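PDB 4NRH: CopN from Chlamydia pneumoniae, which probably acts as the gatekeeper of type III secretion, pairing with a chaperone (Scc3) to direct the secretion of translocator proteins. Local coordinates for residues I107-S111 / L125-Y129; L162-A167 / L185-R190. All blocks are in the same frame, centred on the assembly; numbering follows the deposited sequence.

Contact 1 (I107-S111 / L125-Y129); sequences ILFAS and LRSLY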
# COMPACT_ATOMS: atom_id res chain seq x y z
N ILE A 107 -13.84 -13.64 -13.08
CA ILE A 107 -13.79 -13.30 -11.66
C ILE A 107 -15.03 -13.81 -10.94
O ILE A 107 -15.36 -13.36 -9.85
CB ILE A 107 -13.66 -11.78 -11.44
CG1 ILE A 107 -14.87 -11.05 -12.03
CG2 ILE A 107 -12.37 -11.25 -12.04
CD1 ILE A 107 -15.01 -9.62 -11.57
N LEU A 108 -15.70 -14.77 -11.58
CA LEU A 108 -16.94 -15.34 -11.08
C LEU A 108 -16.81 -15.91 -9.67
O LEU A 108 -17.54 -15.52 -8.76
CB LEU A 108 -17.43 -16.43 -12.03
CG LEU A 108 -18.89 -16.89 -11.93
CD1 LEU A 108 -19.83 -15.72 -12.14
CD2 LEU A 108 -19.16 -17.97 -12.96
N PHE A 109 -15.87 -16.84 -9.49
CA PHE A 109 -15.70 -17.54 -8.22
C PHE A 109 -15.15 -16.63 -7.13
O PHE A 109 -15.50 -16.77 -5.96
CB PHE A 109 -14.80 -18.75 -8.40
CG PHE A 109 -15.34 -19.76 -9.38
CD1 PHE A 109 -16.56 -20.38 -9.16
CD2 PHE A 109 -14.63 -20.09 -10.52
CE1 PHE A 109 -17.06 -21.30 -10.05
CE2 PHE A 109 -15.12 -21.01 -11.42
CZ PHE A 109 -16.34 -21.62 -11.19
N ALA A 110 -14.28 -15.70 -7.52
CA ALA A 110 -13.76 -14.71 -6.59
C ALA A 110 -14.88 -13.83 -6.06
O ALA A 110 -14.97 -13.56 -4.86
CB ALA A 110 -12.69 -13.86 -7.26
N SER A 111 -15.75 -13.39 -6.96
CA SER A 111 -16.87 -12.53 -6.61
C SER A 111 -17.83 -13.21 -5.65
O SER A 111 -18.39 -12.58 -4.77
CB SER A 111 -17.62 -12.08 -7.86
OG SER A 111 -18.28 -13.17 -8.47
N LEU A 125 -20.56 -7.15 -7.18
CA LEU A 125 -19.11 -7.01 -7.09
C LEU A 125 -18.46 -7.04 -8.47
O LEU A 125 -17.52 -6.30 -8.73
CB LEU A 125 -18.52 -8.11 -6.20
CG LEU A 125 -18.81 -8.00 -4.70
CD1 LEU A 125 -18.06 -9.07 -3.92
CD2 LEU A 125 -18.44 -6.62 -4.18
N ARG A 126 -18.97 -7.91 -9.35
CA ARG A 126 -18.43 -8.01 -10.70
C ARG A 126 -18.70 -6.74 -11.50
O ARG A 126 -17.86 -6.30 -12.28
CB ARG A 126 -19.01 -9.22 -11.43
CG ARG A 126 -18.59 -10.56 -10.85
CD ARG A 126 -18.95 -11.71 -11.77
NE ARG A 126 -20.39 -11.84 -11.99
CZ ARG A 126 -21.20 -12.55 -11.20
NH1 ARG A 126 -20.71 -13.19 -10.15
NH2 ARG A 126 -22.50 -12.63 -11.47
N SER A 127 -19.87 -6.16 -11.29
CA SER A 127 -20.22 -4.89 -11.91
C SER A 127 -19.27 -3.78 -11.45
O SER A 127 -18.79 -2.98 -12.26
CB SER A 127 -21.67 -4.51 -11.60
OG SER A 127 -22.00 -3.26 -12.18
N LEU A 128 -19.00 -3.75 -10.15
CA LEU A 128 -18.05 -2.79 -9.59
C LEU A 128 -16.65 -2.97 -10.15
O LEU A 128 -16.01 -2.00 -10.55
CB LEU A 128 -18.01 -2.90 -8.06
CG LEU A 128 -16.96 -2.02 -7.40
CD1 LEU A 128 -17.37 -0.55 -7.46
CD2 LEU A 128 -16.70 -2.45 -5.97
N TYR A 129 -16.17 -4.21 -10.16
CA TYR A 129 -14.84 -4.51 -10.70
C TYR A 129 -14.71 -4.04 -12.14
O TYR A 129 -13.70 -3.43 -12.51
CB TYR A 129 -14.55 -6.01 -10.62
CG TYR A 129 -13.18 -6.37 -11.16
CD1 TYR A 129 -12.04 -6.23 -10.37
CD2 TYR A 129 -13.02 -6.84 -12.46
CE1 TYR A 129 -10.79 -6.55 -10.86
CE2 TYR A 129 -11.77 -7.16 -12.96
CZ TYR A 129 -10.66 -7.01 -12.16
OH TYR A 129 -9.42 -7.33 -12.65
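R126 and S111 make the polar link between these two helices. NH1 of R126 donates to OG of S111 at 3.0 Å, with the hydroxyl lying close to the guanidinium plane, at its edge, and the N-H bent from a straight line (146°). OG of S111 also lies unusually close to L108 O, one turn earlier in its own helix, so the exact geometry of that second bond is doubtful. A chi1 of 68° sets OG between the backbone N and the carbonyl carbon of S111. R126 is bent at chi3 (-63°), which swings its head over L108, and its strongest polar partner is E28, through a salt bridge to NH1. The E28 carboxylate probably compensates the charge of the buried guanidinium.

Apolar contacts complete the joint. CD1 of L108 lies over one face of the R126 guanidinium, off centre, 3.3 Å from NH1; one methyl of the branched leucine suits a flat group that bonds at its edges. On the aliphatic part of R126, CG packs against CB of S111 at 3.5 Å. I107, at the N-cap position of helix 108-115, sends its long branch past R126 to Y129, where CD1 meets the ring obliquely, 3.5 Å from CD2. L125 puts CD1 3.6 Å from the backbone O of S111.

Around this buried seam, helix 61-74 packs on L108 and R126 through L63, while helix 152-172 meets S111 and L125 through F161 and Y129 through M166. The contact thus joins helices 108-115 and 122-133 within the HrpJ-like region.

Contact 2 (L162-A167 / L185-R190); sequences LMKGMA and LMTETR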
# COMPACT_ATOMS: atom_id res chain seq x y z
N LEU A 162 -11.11 -6.24 -5.10
CA LEU A 162 -10.61 -5.50 -6.25
C LEU A 162 -9.16 -5.89 -6.55
O LEU A 162 -8.79 -6.09 -7.71
CB LEU A 162 -10.71 -4.00 -6.02
CG LEU A 162 -12.13 -3.41 -5.97
CD1 LEU A 162 -12.08 -1.91 -5.76
CD2 LEU A 162 -12.91 -3.76 -7.23
N MET A 163 -8.35 -5.99 -5.50
CA MET A 163 -6.95 -6.38 -5.64
C MET A 163 -6.83 -7.81 -6.15
O MET A 163 -5.98 -8.10 -6.99
CB MET A 163 -6.22 -6.24 -4.30
CG MET A 163 -6.07 -4.81 -3.82
SD MET A 163 -4.92 -3.87 -4.85
CE MET A 163 -3.40 -4.76 -4.56
N LYS A 164 -7.68 -8.69 -5.64
CA LYS A 164 -7.67 -10.09 -6.04
C LYS A 164 -8.03 -10.23 -7.52
O LYS A 164 -7.41 -11.01 -8.25
CB LYS A 164 -8.63 -10.91 -5.18
CG LYS A 164 -8.85 -12.34 -5.65
CD LYS A 164 -7.60 -13.18 -5.43
CE LYS A 164 -7.83 -14.62 -5.85
NZ LYS A 164 -6.63 -15.47 -5.63
N GLY A 165 -9.04 -9.48 -7.94
CA GLY A 165 -9.46 -9.47 -9.33
C GLY A 165 -8.38 -8.95 -10.27
O GLY A 165 -8.15 -9.52 -11.34
N MET A 166 -7.72 -7.87 -9.87
CA MET A 166 -6.69 -7.25 -10.70
C MET A 166 -5.45 -8.13 -10.77
O MET A 166 -4.77 -8.17 -11.80
CB MET A 166 -6.33 -5.86 -10.17
CG MET A 166 -7.39 -4.81 -10.46
SD MET A 166 -7.04 -3.18 -9.75
CE MET A 166 -6.71 -3.63 -8.05
N ALA A 167 -5.15 -8.82 -9.67
CA ALA A 167 -4.05 -9.78 -9.65
C ALA A 167 -4.31 -10.90 -10.64
O ALA A 167 -3.40 -11.41 -11.29
CB ALA A 167 -3.85 -10.33 -8.25
N LEU A 185 -3.67 0.80 -11.44
CA LEU A 185 -4.91 0.59 -10.70
C LEU A 185 -4.65 -0.08 -9.35
O LEU A 185 -5.25 0.29 -8.34
CB LEU A 185 -5.87 -0.27 -11.53
CG LEU A 185 -7.24 0.33 -11.88
CD1 LEU A 185 -7.32 1.80 -11.48
CD2 LEU A 185 -7.52 0.16 -13.36
N MET A 186 -3.74 -1.05 -9.33
CA MET A 186 -3.39 -1.75 -8.10
C MET A 186 -2.68 -0.81 -7.14
O MET A 186 -2.90 -0.86 -5.93
CB MET A 186 -2.52 -2.97 -8.40
CG MET A 186 -3.26 -4.08 -9.15
SD MET A 186 -2.25 -5.53 -9.49
CE MET A 186 -2.30 -6.35 -7.90
N THR A 187 -1.82 0.05 -7.68
CA THR A 187 -1.12 1.05 -6.88
C THR A 187 -2.11 2.01 -6.22
O THR A 187 -2.02 2.29 -5.03
CB THR A 187 -0.12 1.86 -7.73
OG1 THR A 187 0.91 1.00 -8.22
CG2 THR A 187 0.51 2.98 -6.91
N GLU A 188 -3.07 2.49 -7.01
CA GLU A 188 -4.10 3.40 -6.51
C GLU A 188 -5.00 2.72 -5.48
O GLU A 188 -5.43 3.35 -4.51
CB GLU A 188 -4.95 3.94 -7.67
CG GLU A 188 -4.20 4.87 -8.62
CD GLU A 188 -3.61 6.08 -7.92
OE1 GLU A 188 -4.18 6.53 -6.90
OE2 GLU A 188 -2.57 6.59 -8.39
N THR A 189 -5.28 1.44 -5.69
CA THR A 189 -6.13 0.69 -4.78
C THR A 189 -5.39 0.42 -3.46
O THR A 189 -6.00 0.42 -2.39
CB THR A 189 -6.59 -0.65 -5.40
OG1 THR A 189 -7.27 -0.39 -6.63
CG2 THR A 189 -7.53 -1.39 -4.46
N ARG A 190 -4.08 0.20 -3.55
CA ARG A 190 -3.25 0.08 -2.35
C ARG A 190 -3.27 1.38 -1.56
O ARG A 190 -3.30 1.37 -0.33
CB ARG A 190 -1.82 -0.31 -2.72
CG ARG A 190 -1.67 -1.76 -3.16
CD ARG A 190 -0.21 -2.11 -3.41
NE ARG A 190 -0.02 -3.54 -3.66
CZ ARG A 190 0.27 -4.06 -4.84
NH1 ARG A 190 0.42 -3.27 -5.90
NH2 ARG A 190 0.42 -5.37 -4.97
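M163 lays its thioether along T189, SD 3.6 Å from the methyl CG2, the two side chains running past each other in opposite directions. Bends at chi2 (-69°) and chi3 (-64°) then carry CE of M163 over one face of the R190 guanidinium, 3.7 Å from NE and off centre. R190 crosses it at about a right angle, extended from CG to NE, and NE makes a salt bridge with D24 of the neighbouring chaperone chain.

M166 stays straight through chi2 and bends at chi3. SD of M166 packs on CB of L185 at 3.6 Å, while CE of M166 reaches CG of M186 and comes tip to tip with T189, 3.6 Å from OG1. OG1 of T189 donates to L185 O at 2.7 Å from above the carbonyl plane, and the backbone N of T189 reaches the same oxygen from the opposite face. Threonine suits this place: OG1 donates its hydrogen bond within its own helix, and its methyl faces M163. CE of M186 ends 3.9 Å from CE of M163. Flexible, unbranched methionines can fill such a seam by bending wherever the opposite surface requires.

The segments run nearly antiparallel, their axes 10.1 Å apart at an angle of 164°, joining helix 152-172 to helix 179-215. Helix 122-133 lies against L162 through Y129 and against M166 through T133, and the chaperone also packs on M163 through D24 and on R190 through F25.

Overall arrangement
From the N terminus, the chain first passes the sodium site, about 10 Å from the L108 side chain. Contact 1 then closes over the 13 residues between 107-111 and 125-129, joining helices 108-115 and 122-133. The chain continues through helix 139-149 before contact 2 closes over 17 residues, joining helices 152-172 and 179-215. The two are in series, neither nested nor crossed, with centres about 13 Å apart. Y129 and L128 of helix 122-133 bridge them: Y129 OH probably hydrogen-bonds to G165 O, and L128 packs on L162. No other chain touches contact 1, whereas contact 2 also meets the chaperone, so helices 122-133 and 152-172 connect the buried interior to that interface.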